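Local coordinates for protein polyhedrin (Antheraea mylitta cypovirus 4, PDB 5A8S) that forms the crystalline lattice of cypovirus polyhedra, the insect virus occlusion bodies, and so probably encloses and protects virus particles between hosts, at residues D78-P81 with R82-T85; Y93-I97 with H98-G102. All blocks are in the same frame, centred on the assembly; numbering follows the deposited sequence.

Contact 1 of 2, residues D78-P81 with R82-T85; sequences DYDP and RTNT
D80 to T83 form a type I beta turn, closed by the backbone bond from T83 N to D80 O at 3.2 Å, in the long loop between helices 68-71 and 92-97. An Asx turn is built into its first half: D80 OD1 accepts the backbone N-H of R82 at 3.0 Å, while D80 OD2 takes the hydroxyl of T83, OG1, at 2.8 Å. Both donors come from above the carboxylate plane, more than 50° out of it, so one side chain bridges two successive residues of the turn. The group gets there because D80 CG stands anti to the backbone N (chi1 176°), beside its own carbonyl carbon and hence over the chain that follows. T83 answers with OG1 beside its backbone N (chi1 -63°), which brings its hydroxyl round to the aspartate. P81 suits the second place of the turn, its ring already holding phi near the value this place needs, and it has no N-H to satisfy. D80 is buried, and a salt bridge from OD1 to R111 gives the carboxylate a third partner, which would favour its ionised form. The extended R82 side chain leads away from the turn, and its guanidinium forms salt bridges with E105, E106 and D109. At the subunit interface, Y79 meets Y79 of both other subunits edge-to-face, and P81 packs on Y79 of the third subunit. Alongside the Asx turn, the methylene CB of R82 lies 3.4 Å from D80 OD1.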
loop_
_atom_site.group_PDB
_atom_site.type_symbol
_atom_site.label_atom_id
_atom_site.label_comp_id
_atom_site.label_asym_id
_atom_site.label_seq_id
_atom_site.Cartn_x
_atom_site.Cartn_y
_atom_site.Cartn_z
ATOM N N ASP A 78 3.097 8.534 -7.237
ATOM C CA ASP A 78 4.500 8.455 -7.633
ATOM C C ASP A 78 4.574 8.461 -9.157
ATOM O O ASP A 78 5.036 7.511 -9.778
ATOM C CB ASP A 78 5.145 7.184 -7.057
ATOM C CG ASP A 78 6.647 7.108 -7.321
ATOM O OD1 ASP A 78 7.254 8.111 -7.754
ATOM O OD2 ASP A 78 7.224 6.028 -7.096
ATOM N N TYR A 79 4.095 9.543 -9.752
ATOM C CA TYR A 79 4.059 9.684 -11.196
ATOM C C TYR A 79 4.158 11.166 -11.510
ATOM O O TYR A 79 3.415 11.969 -10.956
ATOM C CB TYR A 79 2.768 9.107 -11.769
ATOM C CG TYR A 79 2.567 9.443 -13.231
ATOM C CD1 TYR A 79 3.346 8.840 -14.218
ATOM C CD2 TYR A 79 1.610 10.368 -13.630
ATOM C CE1 TYR A 79 3.172 9.150 -15.558
ATOM C CE2 TYR A 79 1.428 10.680 -14.967
ATOM C CZ TYR A 79 2.210 10.068 -15.925
ATOM O OH TYR A 79 2.034 10.377 -17.254
ATOM N N ASP A 80 5.100 11.514 -12.377
ATOM C CA ASP A 80 5.359 12.900 -12.733
ATOM C C ASP A 80 5.048 13.127 -14.213
ATOM O O ASP A 80 5.825 12.728 -15.086
ATOM C CB ASP A 80 6.823 13.258 -12.428
ATOM C CG ASP A 80 7.186 14.668 -12.878
ATOM O OD1 ASP A 80 6.255 15.425 -13.186
ATOM O OD2 ASP A 80 8.389 15.025 -12.921
ATOM N N PRO A 81 3.911 13.782 -14.501
ATOM C CA PRO A 81 3.500 14.032 -15.888
ATOM C C PRO A 81 4.481 14.917 -16.660
ATOM O O PRO A 81 4.554 14.822 -17.883
ATOM C CB PRO A 81 2.164 14.763 -15.750
ATOM C CG PRO A 81 1.734 14.605 -14.348
ATOM C CD PRO A 81 2.928 14.276 -13.522
ATOM N N ARG A 82 5.213 15.779 -15.964
ATOM C CA ARG A 82 6.151 16.669 -16.643
ATOM C C ARG A 82 7.257 15.879 -17.333
ATOM O O ARG A 82 7.769 16.288 -18.378
ATOM C CB ARG A 82 6.803 17.645 -15.655
ATOM C CG ARG A 82 7.989 18.427 -16.278
ATOM C CD ARG A 82 8.870 19.145 -15.239
ATOM N NE ARG A 82 9.768 20.112 -15.882
ATOM C CZ ARG A 82 10.798 20.705 -15.287
ATOM N NH1 ARG A 82 11.078 20.437 -14.020
ATOM N NH2 ARG A 82 11.554 21.574 -15.959
ATOM N N THR A 83 7.609 14.746 -16.733
ATOM C CA THR A 83 8.848 14.042 -17.038
ATOM C C THR A 83 8.589 12.675 -17.668
ATOM O O THR A 83 8.330 11.705 -16.955
ATOM C CB THR A 83 9.660 13.821 -15.735
ATOM O OG1 THR A 83 10.033 15.087 -15.154
ATOM C CG2 THR A 83 10.906 12.973 -16.004
ATOM N N ASN A 84 8.640 12.601 -18.994
ATOM C CA ASN A 84 8.537 11.321 -19.690
ATOM C C ASN A 84 9.872 10.594 -19.561
ATOM O O ASN A 84 10.872 11.047 -20.092
ATOM C CB ASN A 84 8.189 11.544 -21.158
ATOM C CG ASN A 84 8.026 10.245 -21.925
ATOM O OD1 ASN A 84 8.667 9.235 -21.619
ATOM N ND2 ASN A 84 7.172 10.265 -22.937
ATOM N N THR A 85 9.889 9.469 -18.857
ATOM C CA THR A 85 11.159 8.863 -18.461
ATOM C C THR A 85 11.911 8.204 -19.608
ATOM O O THR A 85 13.016 7.699 -19.412
ATOM C CB THR A 85 10.986 7.838 -17.317
ATOM O OG1 THR A 85 10.016 6.845 -17.686
ATOM C CG2 THR A 85 10.539 8.547 -16.040
#

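Contact 2 of 2, residues Y93-I97 with H98-G102; sequences YRQLI and HPNHG
The C-terminal end of helix 92-97 runs straight into a type II beta turn, H98 to H101, and the side chain of Q95 ties the returning chain to the helix. H98 N still bonds to R94 O at 2.9 Å in the helical pattern, but H98 is the first residue to leave helical backbone angles. P99 fits the second place of the turn, and N100 takes the third with a positive phi of 64°, a conformation asparagine tolerates well. Q95 has CG anti to its backbone N and then bends at chi2 (66°), which lays its amide beside the turn. There OE1 accepts G102 N at 2.9 Å, in the carbonyl plane, and NE2 donates to N100 OD1 at 3.1 Å; the two amides are turned 47° apart. One glutamine thus spends both ends on the loop. Having no side chain, G102 can lay its CA against Q95 CB at 3.5 Å, so the returning chain packs directly on the helix. P99 CA also approaches Q95 O in a CH...O contact.

R94 passes along the other flank: its CD lies 3.4 Å from H101 O, and a water in the guanidinium plane joins NH1 to that same carbonyl, while NH2 reaches T85 O. H98 NE2 is hydrogen-bonded to D224 of the second subunit, and the H98 ring meets Y225 of that subunit edge-to-face. That nitrogen also sits 3.2 Å above the centre of the H101 ring, whose rotation is fixed at its edge by a bond from ND1 to P99 O at 2.8 Å.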
loop_
_atom_site.group_PDB
_atom_site.type_symbol
_atom_site.label_atom_id
_atom_site.label_comp_id
_atom_site.label_asym_id
_atom_site.label_seq_id
_atom_site.Cartn_x
_atom_site.Cartn_y
_atom_site.Cartn_z
ATOM N N TYR A 93 14.619 13.666 -11.387
ATOM C CA TYR A 93 14.500 12.651 -10.347
ATOM C C TYR A 93 15.634 11.629 -10.447
ATOM O O TYR A 93 16.276 11.303 -9.448
ATOM C CB TYR A 93 13.148 11.956 -10.457
ATOM C CG TYR A 93 13.050 10.649 -9.701
ATOM C CD1 TYR A 93 12.867 10.619 -8.313
ATOM C CD2 TYR A 93 13.111 9.440 -10.381
ATOM C CE1 TYR A 93 12.758 9.396 -7.631
ATOM C CE2 TYR A 93 13.008 8.243 -9.725
ATOM C CZ TYR A 93 12.835 8.216 -8.357
ATOM O OH TYR A 93 12.726 6.987 -7.749
ATOM N N ARG A 94 15.897 11.141 -11.657
ATOM C CA ARG A 94 16.967 10.163 -11.861
ATOM C C ARG A 94 18.321 10.731 -11.418
ATOM O O ARG A 94 19.148 10.014 -10.851
ATOM C CB ARG A 94 17.022 9.711 -13.330
ATOM C CG ARG A 94 17.908 8.476 -13.577
ATOM C CD ARG A 94 17.875 8.034 -15.056
ATOM N NE ARG A 94 16.507 7.973 -15.562
ATOM C CZ ARG A 94 16.181 7.901 -16.850
ATOM N NH1 ARG A 94 17.125 7.874 -17.782
ATOM N NH2 ARG A 94 14.902 7.878 -17.208
ATOM N N GLN A 95 18.539 12.018 -11.662
ATOM C CA GLN A 95 19.818 12.649 -11.342
ATOM C C GLN A 95 20.050 12.702 -9.825
ATOM O O GLN A 95 21.194 12.647 -9.359
ATOM C CB GLN A 95 19.863 14.058 -11.940
ATOM C CG GLN A 95 21.012 14.929 -11.445
ATOM C CD GLN A 95 22.375 14.407 -11.875
ATOM O OE1 GLN A 95 22.477 13.407 -12.583
ATOM N NE2 GLN A 95 23.430 15.090 -11.445
ATOM N N LEU A 96 18.961 12.795 -9.067
ATOM C CA LEU A 96 19.031 12.850 -7.606
ATOM C C LEU A 96 19.199 11.466 -6.957
ATOM O O LEU A 96 19.963 11.315 -5.999
ATOM C CB LEU A 96 17.780 13.527 -7.053
ATOM C CG LEU A 96 17.781 15.059 -7.171
ATOM C CD1 LEU A 96 16.376 15.607 -7.145
ATOM C CD2 LEU A 96 18.638 15.653 -6.047
ATOM N N ILE A 97 18.494 10.462 -7.471
ATOM C CA ILE A 97 18.458 9.157 -6.808
ATOM C C ILE A 97 19.571 8.257 -7.324
ATOM O O ILE A 97 20.010 7.350 -6.632
ATOM C CB ILE A 97 17.056 8.476 -6.926
ATOM C CG1 ILE A 97 16.979 7.235 -6.031
ATOM C CG2 ILE A 97 16.727 8.123 -8.375
ATOM C CD1 ILE A 97 15.548 6.855 -5.644
ATOM N N HIS A 98 20.047 8.531 -8.533
ATOM C CA HIS A 98 21.215 7.834 -9.065
ATOM C C HIS A 98 22.195 8.900 -9.513
ATOM O O HIS A 98 22.233 9.241 -10.691
ATOM C CB HIS A 98 20.836 6.953 -10.255
ATOM C CG HIS A 98 21.951 6.067 -10.715
ATOM N ND1 HIS A 98 21.860 5.267 -11.837
ATOM C CD2 HIS A 98 23.178 5.840 -10.196
ATOM C CE1 HIS A 98 22.983 4.596 -11.989
ATOM N NE2 HIS A 98 23.808 4.926 -11.004
ATOM N N PRO A 99 22.980 9.444 -8.572
ATOM C CA PRO A 99 23.838 10.607 -8.823
ATOM C C PRO A 99 24.567 10.599 -10.166
ATOM O O PRO A 99 25.244 9.630 -10.531
ATOM C CB PRO A 99 24.826 10.544 -7.666
ATOM C CG PRO A 99 23.977 10.027 -6.538
ATOM C CD PRO A 99 23.128 8.966 -7.184
ATOM N N ASN A 100 24.402 11.701 -10.888
ATOM C CA ASN A 100 25.091 11.931 -12.142
ATOM C C ASN A 100 24.701 10.928 -13.243
ATOM O O ASN A 100 25.459 10.676 -14.180
ATOM C CB ASN A 100 26.597 12.009 -11.882
ATOM C CG ASN A 100 26.966 13.243 -11.043
ATOM O OD1 ASN A 100 26.383 14.316 -11.215
ATOM N ND2 ASN A 100 27.913 13.090 -10.135
ATOM N N HIS A 101 23.486 10.398 -13.142
ATOM C CA HIS A 101 22.917 9.599 -14.227
ATOM C C HIS A 101 21.607 10.177 -14.754
ATOM O O HIS A 101 20.867 9.495 -15.457
ATOM C CB HIS A 101 22.727 8.158 -13.766
ATOM C CG HIS A 101 24.015 7.469 -13.470
ATOM N ND1 HIS A 101 24.885 7.611 -12.496
ATOM C CD2 HIS A 101 24.566 6.475 -14.335
ATOM C CE1 HIS A 101 25.921 6.798 -12.649
ATOM N NE2 HIS A 101 25.747 6.101 -13.755
ATOM N N GLY A 102 21.342 11.442 -14.431
ATOM C CA GLY A 102 20.123 12.107 -14.847
ATOM C C GLY A 102 20.377 13.335 -15.709
ATOM O O GLY A 102 21.471 13.511 -16.258
HETATM O O HOH W 1 20.057 7.771 -17.401
#

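Overall arrangement
Contacts 1 and 2 are turns lying in series along the chain, on the same side of its centre, about 14 Å apart between centres. Each is partly buried and each touches the second subunit. The chemistry differs: at 78-85 a buried carboxylate organises a turn within a long loop, backed by charged partners, whereas at 93-102 a neutral amide fastens a turn to the end of a helix, with histidines facing the neighbouring subunit. A probable hydrogen bond of 2.9 Å from R94 NH2 to T85 O connects them directly. Both belong to the chain outside the main sheets, at the trimer interface.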